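Local coordinates for proximal thread matrix protein 1 (Mytilus galloprovincialis, PDB 4CN9) that binds zinc and serves as a collagen-binding matrix protein of the mussel byssus, probably through its two von Willebrand factor type A domains, at residues Val52-Ile56 / Arg96-Gln100; Phe259-Ser263 / Pro330-Thr336; Phe302-Ala306 / Asn373-Lys377. All blocks are in the same frame, centred on the assembly; numbering follows the deposited sequence.

Contact 1: residues Val52-Ile56 / Arg96-Gln100; sequences VQADI and RNGSQ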
ATOM      1  N   VAL A  52      -0.823  11.899  15.726  1.00 28.69           N
ATOM      2  CA  VAL A  52      -1.099  10.487  15.979  1.00 31.93           C
ATOM      3  C   VAL A  52      -0.086   9.886  16.939  1.00 28.13           C
ATOM      4  O   VAL A  52       1.094  10.199  16.858  1.00 27.70           O
ATOM      5  CB  VAL A  52      -1.095   9.687  14.656  1.00 32.08           C
ATOM      6  CG1 VAL A  52      -1.332   8.196  14.910  1.00 34.52           C
ATOM      7  CG2 VAL A  52      -2.170  10.229  13.712  1.00 39.25           C
ATOM      8  N   GLN A  53      -0.547   9.031  17.850  1.00 28.50           N
ATOM      9  CA  GLN A  53       0.353   8.340  18.775  1.00 27.38           C
ATOM     10  C   GLN A  53       0.981   7.137  18.092  1.00 27.13           C
ATOM     11  O   GLN A  53       0.284   6.242  17.623  1.00 25.24           O
ATOM     12  CB  GLN A  53      -0.386   7.899  20.037  1.00 31.81           C
ATOM     13  CG  GLN A  53      -0.751   9.061  20.942  1.00 38.78           C
ATOM     14  CD  GLN A  53      -1.580   8.638  22.134  1.00 54.49           C
ATOM     15  OE1 GLN A  53      -1.536   7.481  22.562  1.00 54.05           O
ATOM     16  NE2 GLN A  53      -2.347   9.578  22.681  1.00 54.28           N
ATOM     17  N   ALA A  54       2.306   7.114  18.043  1.00 28.13           N
ATOM     18  CA  ALA A  54       3.010   6.161  17.195  1.00 24.62           C
ATOM     19  C   ALA A  54       4.348   5.746  17.792  1.00 24.48           C
ATOM     20  O   ALA A  54       4.965   6.499  18.558  1.00 20.74           O
ATOM     21  CB  ALA A  54       3.238   6.772  15.809  1.00 22.52           C
ATOM     22  N   ASP A  55       4.771   4.535  17.432  1.00 21.92           N
ATOM     23  CA  ASP A  55       6.149   4.093  17.604  1.00 21.41           C
ATOM     24  C   ASP A  55       6.773   4.098  16.197  1.00 19.92           C
ATOM     25  O   ASP A  55       6.320   3.381  15.295  1.00 17.82           O
ATOM     26  CB  ASP A  55       6.207   2.700  18.259  1.00 20.83           C
ATOM     27  CG  ASP A  55       5.834   2.717  19.752  1.00 27.58           C
ATOM     28  OD1 ASP A  55       6.105   3.724  20.444  1.00 23.68           O
ATOM     29  OD2 ASP A  55       5.279   1.699  20.240  1.00 30.00           O
ATOM     30  N   ILE A  56       7.759   4.967  15.992  1.00 17.93           N
ATOM     31  CA  ILE A  56       8.356   5.169  14.683  1.00 16.90           C
ATOM     32  C   ILE A  56       9.802   4.656  14.662  1.00 17.97           C
ATOM     33  O   ILE A  56      10.612   5.027  15.500  1.00 16.47           O
ATOM     34  CB  ILE A  56       8.339   6.657  14.291  1.00 19.38           C
ATOM     35  CG1 ILE A  56       6.900   7.206  14.326  1.00 24.71           C
ATOM     36  CG2 ILE A  56       8.926   6.843  12.917  1.00 20.39           C
ATOM     37  CD1 ILE A  56       6.811   8.641  14.809  1.00 28.63           C
ATOM     38  N   ARG A  96       1.505   7.676  28.610  1.00 80.65           N
ATOM     39  CA  ARG A  96       0.730   6.752  27.789  1.00 83.56           C
ATOM     40  C   ARG A  96       0.150   7.446  26.561  1.00 72.49           C
ATOM     41  O   ARG A  96      -0.364   6.786  25.656  1.00 72.77           O
ATOM     42  CB  ARG A  96      -0.396   6.133  28.626  1.00 88.77           C
ATOM     43  CG  ARG A  96       0.093   5.467  29.910  1.00 91.71           C
ATOM     44  CD  ARG A  96      -1.036   5.283  30.911  1.00 95.06           C
ATOM     45  NE  ARG A  96      -0.559   4.759  32.189  1.00 98.16           N
ATOM     46  CZ  ARG A  96      -1.338   4.533  33.244  1.00100.89           C
ATOM     47  NH1 ARG A  96      -2.640   4.784  33.181  1.00 95.26           N
ATOM     48  NH2 ARG A  96      -0.815   4.054  34.366  1.00 95.58           N
ATOM     49  N   ASN A  97       0.228   8.776  26.546  1.00 69.00           N
ATOM     50  CA  ASN A  97      -0.163   9.566  25.381  1.00 67.06           C
ATOM     51  C   ASN A  97       1.047   9.919  24.512  1.00 65.16           C
ATOM     52  O   ASN A  97       0.943  10.752  23.606  1.00 62.84           O
ATOM     53  CB  ASN A  97      -0.871  10.859  25.814  1.00 70.38           C
ATOM     54  CG  ASN A  97      -2.383  10.691  25.959  1.00 72.59           C
ATOM     55  OD1 ASN A  97      -2.988   9.784  25.384  1.00 69.41           O
ATOM     56  ND2 ASN A  97      -2.999  11.587  26.718  1.00 76.12           N
ATOM     57  N   GLY A  98       2.185   9.279  24.779  1.00 56.37           N
ATOM     58  CA  GLY A  98       3.431   9.646  24.135  1.00 46.54           C
ATOM     59  C   GLY A  98       3.762   8.820  22.904  1.00 43.03           C
ATOM     60  O   GLY A  98       3.357   7.666  22.792  1.00 47.56           O
ATOM     61  N   SER A  99       4.490   9.426  21.969  1.00 31.97           N
ATOM     62  CA  SER A  99       5.063   8.699  20.844  1.00 29.94           C
ATOM     63  C   SER A  99       6.556   8.449  21.073  1.00 31.85           C
ATOM     64  O   SER A  99       7.227   9.185  21.809  1.00 25.50           O
ATOM     65  CB  SER A  99       4.862   9.472  19.544  1.00 28.46           C
ATOM     66  OG  SER A  99       3.526   9.374  19.082  1.00 29.63           O
ATOM     67  N   GLN A 100       7.072   7.404  20.438  1.00 24.69           N
ATOM     68  CA  GLN A 100       8.483   7.070  20.547  1.00 23.49           C
ATOM     69  C   GLN A 100       9.148   6.936  19.196  1.00 19.93           C
ATOM     70  O   GLN A 100       8.507   6.664  18.180  1.00 19.01           O
ATOM     71  CB  GLN A 100       8.671   5.774  21.323  1.00 21.97           C
ATOM     72  CG  GLN A 100       8.363   5.882  22.798  1.00 23.69           C
ATOM     73  CD  GLN A 100       8.286   4.521  23.441  1.00 26.94           C
ATOM     74  OE1 GLN A 100       7.678   3.592  22.891  1.00 25.36           O
ATOM     75  NE2 GLN A 100       8.926   4.374  24.585  1.00 24.10           N
TER
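A54 and I56 meet Q100 through the backbone bonds of a parallel ladder that is just beginning. Q100 N donates to A54 O (3.0 Å) and I56 N to Q100 O (2.9 Å, 171° at the hydrogen), so that Q100 bridges the residues flanking D55.

One step earlier a side chain replaces a rung. With its hydroxyl turned back beside its own backbone N (chi1 -76°), S99 brings OG to within 2.8 Å of A54 N and accepts its hydrogen. In a regular ladder the carbonyl of G98 would take this bond, but G98 O is bound to K165 instead. Serine suits the place because one small hydroxyl can serve both A54 N and T90 OG1.

On one face of the sheet D55 and Q100 lie side by side and point the same way, and the charge of D55 is met by a salt bridge to K165. At the solvent edge the extended chain of Q53 reaches N97: Q53 NE2 bonds N97 OD1 at 2.8 Å. The bond is bent, with the donor 44° out of the carbonyl plane, and since N97 is poorly ordered it is less certain than the backbone ones.

Just before the strand, the V52 side chain lies about 9 Å from the zinc held by E49, D51 and H446. The parallel pairing of strands 54-61 and 100-106 belongs to the central sheet of a von Willebrand factor type A domain.

Contact 2: residues Phe259-Ser263 / Pro330-Thr336; sequences FDASS and PSIIGQT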
ATOM      1  N   PHE A 259     -14.828  -6.216 -14.050  1.00 14.48           N
ATOM      2  CA  PHE A 259     -14.633  -7.625 -14.350  1.00 16.32           C
ATOM      3  C   PHE A 259     -14.825  -8.096 -15.792  1.00 17.54           C
ATOM      4  O   PHE A 259     -15.558  -7.514 -16.589  1.00 14.91           O
ATOM      5  CB  PHE A 259     -15.430  -8.502 -13.394  1.00 18.45           C
ATOM      6  CG  PHE A 259     -16.907  -8.448 -13.559  1.00 19.90           C
ATOM      7  CD1 PHE A 259     -17.560  -9.329 -14.422  1.00 26.08           C
ATOM      8  CD2 PHE A 259     -17.678  -7.592 -12.778  1.00 25.54           C
ATOM      9  CE1 PHE A 259     -18.947  -9.308 -14.548  1.00 26.91           C
ATOM     10  CE2 PHE A 259     -19.064  -7.568 -12.895  1.00 24.98           C
ATOM     11  CZ  PHE A 259     -19.702  -8.427 -13.779  1.00 26.53           C
ATOM     12  N   ASP A 260     -14.097  -9.176 -16.059  1.00 17.01           N
ATOM     13  CA  ASP A 260     -13.997  -9.861 -17.325  1.00 18.50           C
ATOM     14  C   ASP A 260     -15.356 -10.423 -17.716  1.00 20.21           C
ATOM     15  O   ASP A 260     -15.993 -11.130 -16.932  1.00 20.53           O
ATOM     16  CB  ASP A 260     -12.973 -10.982 -17.118  1.00 18.14           C
ATOM     17  CG  ASP A 260     -12.660 -11.771 -18.361  1.00 21.27           C
ATOM     18  OD1 ASP A 260     -13.323 -11.614 -19.410  1.00 20.81           O
ATOM     19  OD2 ASP A 260     -11.706 -12.585 -18.258  1.00 22.18           O
ATOM     20  N   ALA A 261     -15.806 -10.081 -18.920  1.00 17.00           N
ATOM     21  CA  ALA A 261     -17.066 -10.607 -19.453  1.00 19.43           C
ATOM     22  C   ALA A 261     -16.863 -11.262 -20.816  1.00 22.63           C
ATOM     23  O   ALA A 261     -17.808 -11.411 -21.589  1.00 26.76           O
ATOM     24  CB  ALA A 261     -18.119  -9.505 -19.538  1.00 22.17           C
ATOM     25  N   SER A 262     -15.621 -11.654 -21.081  1.00 20.56           N
ATOM     26  CA  SER A 262     -15.228 -12.389 -22.281  1.00 21.93           C
ATOM     27  C   SER A 262     -15.897 -13.760 -22.397  1.00 25.69           C
ATOM     28  O   SER A 262     -16.241 -14.393 -21.400  1.00 21.67           O
ATOM     29  CB  SER A 262     -13.707 -12.600 -22.265  1.00 25.08           C
ATOM     30  OG  SER A 262     -13.323 -13.612 -23.183  1.00 37.35           O
ATOM     31  N   SER A 263     -16.055 -14.222 -23.631  1.00 27.68           N
ATOM     32  CA  SER A 263     -16.668 -15.511 -23.906  1.00 32.36           C
ATOM     33  C   SER A 263     -15.773 -16.630 -23.403  1.00 30.26           C
ATOM     34  O   SER A 263     -16.198 -17.772 -23.292  1.00 36.18           O
ATOM     35  CB  SER A 263     -16.876 -15.677 -25.413  1.00 34.91           C
ATOM     36  OG  SER A 263     -15.626 -15.639 -26.075  1.00 35.97           O
ATOM     37  N   PRO A 330     -22.536 -11.968 -20.573  1.00 32.56           N
ATOM     38  CA  PRO A 330     -21.181 -11.993 -21.128  1.00 33.19           C
ATOM     39  C   PRO A 330     -21.168 -11.673 -22.614  1.00 30.77           C
ATOM     40  O   PRO A 330     -22.186 -11.775 -23.285  1.00 29.77           O
ATOM     41  CB  PRO A 330     -20.716 -13.423 -20.872  1.00 32.51           C
ATOM     42  CG  PRO A 330     -21.980 -14.231 -20.775  1.00 34.57           C
ATOM     43  CD  PRO A 330     -23.071 -13.317 -20.310  1.00 34.93           C
ATOM     44  N   SER A 331     -20.009 -11.274 -23.112  1.00 26.47           N
ATOM     45  CA  SER A 331     -19.821 -10.989 -24.518  1.00 29.20           C
ATOM     46  C   SER A 331     -19.571 -12.281 -25.289  1.00 31.56           C
ATOM     47  O   SER A 331     -19.187 -13.295 -24.713  1.00 31.49           O
ATOM     48  CB  SER A 331     -18.631 -10.044 -24.677  1.00 30.27           C
ATOM     49  OG  SER A 331     -18.356  -9.789 -26.037  1.00 35.21           O
ATOM     50  N   ILE A 332     -19.767 -12.251 -26.599  1.00 34.44           N
ATOM     51  CA  ILE A 332     -19.388 -13.400 -27.413  1.00 39.07           C
ATOM     52  C   ILE A 332     -17.950 -13.250 -27.934  1.00 34.46           C
ATOM     53  O   ILE A 332     -17.431 -14.130 -28.610  1.00 41.53           O
ATOM     54  CB  ILE A 332     -20.391 -13.648 -28.570  1.00 42.71           C
ATOM     55  CG1 ILE A 332     -20.507 -12.425 -29.477  1.00 40.42           C
ATOM     56  CG2 ILE A 332     -21.757 -13.995 -28.004  1.00 44.98           C
ATOM     57  CD1 ILE A 332     -21.374 -12.662 -30.699  1.00 50.96           C
ATOM     58  N   ILE A 333     -17.305 -12.137 -27.595  1.00 28.18           N
ATOM     59  CA  ILE A 333     -15.920 -11.896 -27.991  1.00 32.30           C
ATOM     60  C   ILE A 333     -14.974 -12.428 -26.931  1.00 30.45           C
ATOM     61  O   ILE A 333     -15.201 -12.234 -25.737  1.00 29.03           O
ATOM     62  CB  ILE A 333     -15.627 -10.386 -28.142  1.00 31.31           C
ATOM     63  CG1 ILE A 333     -16.730  -9.703 -28.954  1.00 39.65           C
ATOM     64  CG2 ILE A 333     -14.247 -10.161 -28.765  1.00 29.50           C
ATOM     65  CD1 ILE A 333     -16.839 -10.195 -30.374  1.00 39.06           C
ATOM     66  N   GLY A 334     -13.913 -13.091 -27.368  1.00 26.72           N
ATOM     67  CA  GLY A 334     -12.902 -13.601 -26.461  1.00 28.93           C
ATOM     68  C   GLY A 334     -11.657 -12.726 -26.447  1.00 29.29           C
ATOM     69  O   GLY A 334     -10.605 -13.109 -26.948  1.00 29.71           O
ATOM     70  N   GLN A 335     -11.815 -11.522 -25.915  1.00 24.87           N
ATOM     71  CA  GLN A 335     -10.717 -10.613 -25.641  1.00 23.39           C
ATOM     72  C   GLN A 335     -10.941 -10.116 -24.223  1.00 23.13           C
ATOM     73  O   GLN A 335     -12.048 -10.233 -23.691  1.00 20.01           O
ATOM     74  CB  GLN A 335     -10.727  -9.425 -26.602  1.00 21.41           C
ATOM     75  CG  GLN A 335     -10.224  -9.720 -27.993  1.00 30.68           C
ATOM     76  CD  GLN A 335     -10.297  -8.497 -28.877  1.00 37.01           C
ATOM     77  OE1 GLN A 335      -9.876  -7.395 -28.481  1.00 36.36           O
ATOM     78  NE2 GLN A 335     -10.859  -8.666 -30.073  1.00 36.53           N
ATOM     79  N   THR A 336      -9.898  -9.558 -23.616  1.00 21.69           N
ATOM     80  CA  THR A 336      -9.991  -8.999 -22.271  1.00 19.40           C
ATOM     81  C   THR A 336      -9.287  -7.630 -22.216  1.00 20.61           C
ATOM     82  O   THR A 336      -8.077  -7.539 -22.048  1.00 22.78           O
ATOM     83  CB  THR A 336      -9.375  -9.948 -21.196  1.00 23.24           C
ATOM     84  OG1 THR A 336      -8.217 -10.601 -21.722  1.00 21.46           O
ATOM     85  CG2 THR A 336     -10.373 -11.017 -20.773  1.00 26.76           C
TER
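D260, S262 and S264 follow the Asp-x-Ser-x-Ser pattern of a MIDAS loop, although no metal is recorded at this second copy; they match D61, S63 and S65 of the first domain, where S63 and S65 bind zinc together with D174. T336 lies where such domains usually carry the MIDAS threonine. Backbone bonds join the two loops. S331 N donates to A261 O at 2.7 Å, meeting the oxygen almost head-on with a C=O...N angle of 169°. S263 N reaches I333 O at 3.0 Å, from 47° above the carbonyl plane.

Short polar side chains shape each loop from within. With CG anti to the backbone N (chi1 -176°), D260 directs OD1 to S262 N (2.8 Å), an Asx turn; S331 OG accepts from I333 N (3.0 Å) in an ST turn. Both carboxylate oxygens of D260 also press on the methyl of T336, with OD2 3.2 Å from CG2. S262 lays its CB 3.2 Å from Q335 O. Beyond the two loops, D260 OD2 accepts from D370 N, S262 OG is held mainly by S264 N, and the T336 hydroxyl is bonded to Q372 O. S263 OG makes a weak bond to I332 O (3.5 Å). A side chain on G334 would crowd this hydroxyl, so glycine fits there.

Strand 253-260 delivers the first loop between strands 295-302 and 362-369. P330 rests on Y273 of helix 272-285, and the second loop runs from helix 318-327 to helix 338-349.

Contact 3: residues Phe302-Ala306 / Asn373-Lys377; sequences FADRA and NNGHK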
ATOM      1  N   PHE A 302     -15.472  -5.800 -19.057  1.00 15.78           N
ATOM      2  CA  PHE A 302     -14.609  -5.673 -20.226  1.00 14.42           C
ATOM      3  C   PHE A 302     -14.511  -6.969 -21.019  1.00 16.84           C
ATOM      4  O   PHE A 302     -14.541  -8.056 -20.461  1.00 14.40           O
ATOM      5  CB  PHE A 302     -13.223  -5.137 -19.859  1.00 16.37           C
ATOM      6  CG  PHE A 302     -12.503  -5.937 -18.808  1.00 17.32           C
ATOM      7  CD1 PHE A 302     -11.700  -7.010 -19.168  1.00 17.24           C
ATOM      8  CD2 PHE A 302     -12.605  -5.600 -17.467  1.00 14.79           C
ATOM      9  CE1 PHE A 302     -11.030  -7.748 -18.211  1.00 17.59           C
ATOM     10  CE2 PHE A 302     -11.936  -6.328 -16.496  1.00 14.83           C
ATOM     11  CZ  PHE A 302     -11.156  -7.407 -16.862  1.00 17.26           C
ATOM     12  N   ALA A 303     -14.474  -6.820 -22.338  1.00 16.37           N
ATOM     13  CA  ALA A 303     -14.201  -7.924 -23.245  1.00 17.65           C
ATOM     14  C   ALA A 303     -13.280  -7.317 -24.288  1.00 18.07           C
ATOM     15  O   ALA A 303     -12.158  -6.971 -23.959  1.00 17.88           O
ATOM     16  CB  ALA A 303     -15.474  -8.474 -23.842  1.00 19.13           C
ATOM     17  N   ASP A 304     -13.720  -7.133 -25.525  1.00 16.34           N
ATOM     18  CA  ASP A 304     -12.866  -6.384 -26.458  1.00 19.22           C
ATOM     19  C   ASP A 304     -12.762  -4.916 -26.053  1.00 19.03           C
ATOM     20  O   ASP A 304     -11.740  -4.278 -26.279  1.00 18.57           O
ATOM     21  CB  ASP A 304     -13.361  -6.491 -27.899  1.00 24.93           C
ATOM     22  CG  ASP A 304     -14.810  -6.162 -28.036  1.00 29.97           C
ATOM     23  OD1 ASP A 304     -15.608  -6.536 -27.134  1.00 36.89           O
ATOM     24  OD2 ASP A 304     -15.148  -5.499 -29.040  1.00 38.01           O
ATOM     25  N   ARG A 305     -13.830  -4.381 -25.461  1.00 17.78           N
ATOM     26  CA  ARG A 305     -13.838  -2.993 -24.986  1.00 15.80           C
ATOM     27  C   ARG A 305     -14.478  -2.992 -23.610  1.00 19.28           C
ATOM     28  O   ARG A 305     -14.639  -4.063 -23.031  1.00 19.33           O
ATOM     29  CB  ARG A 305     -14.610  -2.093 -25.962  1.00 17.11           C
ATOM     30  CG  ARG A 305     -13.947  -1.948 -27.346  1.00 19.71           C
ATOM     31  CD  ARG A 305     -12.636  -1.182 -27.276  1.00 17.21           C
ATOM     32  NE  ARG A 305     -12.013  -0.979 -28.602  1.00 23.12           N
ATOM     33  CZ  ARG A 305     -11.083  -1.767 -29.151  1.00 21.43           C
ATOM     34  NH1 ARG A 305     -10.651  -2.853 -28.526  1.00 19.69           N
ATOM     35  NH2 ARG A 305     -10.582  -1.468 -30.345  1.00 26.56           N
ATOM     36  N   ALA A 306     -14.827  -1.820 -23.077  1.00 18.08           N
ATOM     37  CA  ALA A 306     -15.408  -1.750 -21.730  1.00 16.82           C
ATOM     38  C   ALA A 306     -16.781  -1.074 -21.705  1.00 18.30           C
ATOM     39  O   ALA A 306     -17.080  -0.214 -22.533  1.00 18.69           O
ATOM     40  CB  ALA A 306     -14.453  -1.067 -20.765  1.00 18.10           C
ATOM     41  N   ASN A 373      -4.183  -8.484 -21.196  1.00 18.74           N
ATOM     42  CA  ASN A 373      -4.684  -7.269 -21.818  1.00 17.42           C
ATOM     43  C   ASN A 373      -4.561  -7.300 -23.344  1.00 17.16           C
ATOM     44  O   ASN A 373      -3.590  -7.848 -23.887  1.00 15.59           O
ATOM     45  CB  ASN A 373      -3.951  -6.030 -21.295  1.00 15.96           C
ATOM     46  CG  ASN A 373      -4.704  -4.741 -21.621  1.00 17.87           C
ATOM     47  OD1 ASN A 373      -5.902  -4.635 -21.372  1.00 16.92           O
ATOM     48  ND2 ASN A 373      -4.010  -3.767 -22.183  1.00 16.42           N
ATOM     49  N   ASN A 374      -5.536  -6.695 -24.019  1.00 15.34           N
ATOM     50  CA  ASN A 374      -5.546  -6.644 -25.486  1.00 16.71           C
ATOM     51  C   ASN A 374      -4.774  -5.465 -26.047  1.00 17.10           C
ATOM     52  O   ASN A 374      -4.567  -5.355 -27.276  1.00 19.81           O
ATOM     53  CB  ASN A 374      -6.982  -6.685 -26.046  1.00 17.52           C
ATOM     54  CG  ASN A 374      -7.792  -5.439 -25.723  1.00 18.59           C
ATOM     55  OD1 ASN A 374      -7.345  -4.533 -25.005  1.00 17.58           O
ATOM     56  ND2 ASN A 374      -8.989  -5.377 -26.282  1.00 21.00           N
ATOM     57  N   GLY A 375      -4.340  -4.586 -25.151  1.00 19.15           N
ATOM     58  CA  GLY A 375      -3.511  -3.451 -25.516  1.00 18.40           C
ATOM     59  C   GLY A 375      -4.238  -2.201 -25.994  1.00 22.67           C
ATOM     60  O   GLY A 375      -3.588  -1.214 -26.373  1.00 23.97           O
ATOM     61  N   HIS A 376      -5.570  -2.192 -25.972  1.00 18.91           N
ATOM     62  CA  HIS A 376      -6.269  -1.001 -26.443  1.00 18.21           C
ATOM     63  C   HIS A 376      -5.983   0.209 -25.538  1.00 20.65           C
ATOM     64  O   HIS A 376      -5.810   1.328 -26.015  1.00 22.26           O
ATOM     65  CB  HIS A 376      -7.770  -1.238 -26.577  1.00 22.20           C
ATOM     66  CG  HIS A 376      -8.505  -0.035 -27.077  1.00 24.96           C
ATOM     67  ND1 HIS A 376      -8.334   0.465 -28.352  1.00 27.79           N
ATOM     68  CD2 HIS A 376      -9.384   0.789 -26.464  1.00 18.95           C
ATOM     69  CE1 HIS A 376      -9.090   1.541 -28.502  1.00 19.28           C
ATOM     70  NE2 HIS A 376      -9.732   1.759 -27.371  1.00 29.06           N
ATOM     71  N   LYS A 377      -5.905  -0.040 -24.235  1.00 19.14           N
ATOM     72  CA  LYS A 377      -5.445   0.935 -23.258  1.00 20.41           C
ATOM     73  C   LYS A 377      -4.395   0.271 -22.369  1.00 19.03           C
ATOM     74  O   LYS A 377      -4.363  -0.941 -22.243  1.00 18.67           O
ATOM     75  CB  LYS A 377      -6.602   1.439 -22.394  1.00 20.88           C
ATOM     76  CG  LYS A 377      -7.636   2.277 -23.125  1.00 23.42           C
ATOM     77  CD  LYS A 377      -7.125   3.677 -23.429  1.00 26.26           C
ATOM     78  CE  LYS A 377      -8.133   4.430 -24.286  1.00 31.08           C
ATOM     79  NZ  LYS A 377      -7.612   5.712 -24.756  1.00 33.93           N
TER
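R305 and H376 are laid flat on one another: the guanidinium and imidazole planes differ by 7° and their centres are 3.7 Å apart, although the two side chains run at about a right angle. H376 ND1 lies over the guanidinium, and R305 NE over the ring. H376 swings its ring away from its own backbone N (chi1 -179°), which carries it across to the arginine. A bend at chi2 folds R305 back, and CD adds a CH-pi contact on the same ring. The nearby positive charge would be expected to disfavour protonation of the imidazole, though D340 of helix 338-349 lies against both side chains and may offset this.

N374 stands nearly upright to the guanidinium, its amide plane 80° away and its ND2 at the guanidinium edge. Both groups donate to one acceptor. R305 NH1 (2.9 Å) and N374 ND2 (3.0 Å) reach D304 O from opposite faces of its carbonyl plane. The NH1 bond limits how the guanidinium can turn, while the ND2 bond, bent but the one hydrogen bond that crosses between the segments, ties the N374 loop to the same oxygen. N374 ND2 also serves Q335 OE1, while N374 OD1 accepts from H376 N at 3.1 Å, forming an Asx turn. A leucine here would probably leave D304 O with only the arginine of these two donors, and H376 N without its acceptor, so that the turn carrying the imidazole could loosen.

R305 and H376 also touch a crystal neighbour. Here the hairpin turn between strands 295-302 and 306-310 meets the loop after strand 362-369, at the C-terminal strand ends, the edge that carries the MIDAS in von Willebrand factor type A domains.

Overall arrangement
Contact 1 belongs to the first von Willebrand factor type A domain and closes along the chain before the others open. Its centre is about 51 Å from that of contact 2 and about 48 Å from that of contact 3, on the opposite side of the chain's centre. Contacts 2 and 3 share the second domain; their centres are about 9 Å apart and their segments alternate in sequence. F302 joins them, its backbone pairing with F259 and A261 between strands 295-302 and 253-260. Contact 1 thus lies where central strands begin, whereas contacts 2 and 3 interlock loops at the other strand ends, on the side where the first domain holds its MIDAS zinc, though none is recorded in the second.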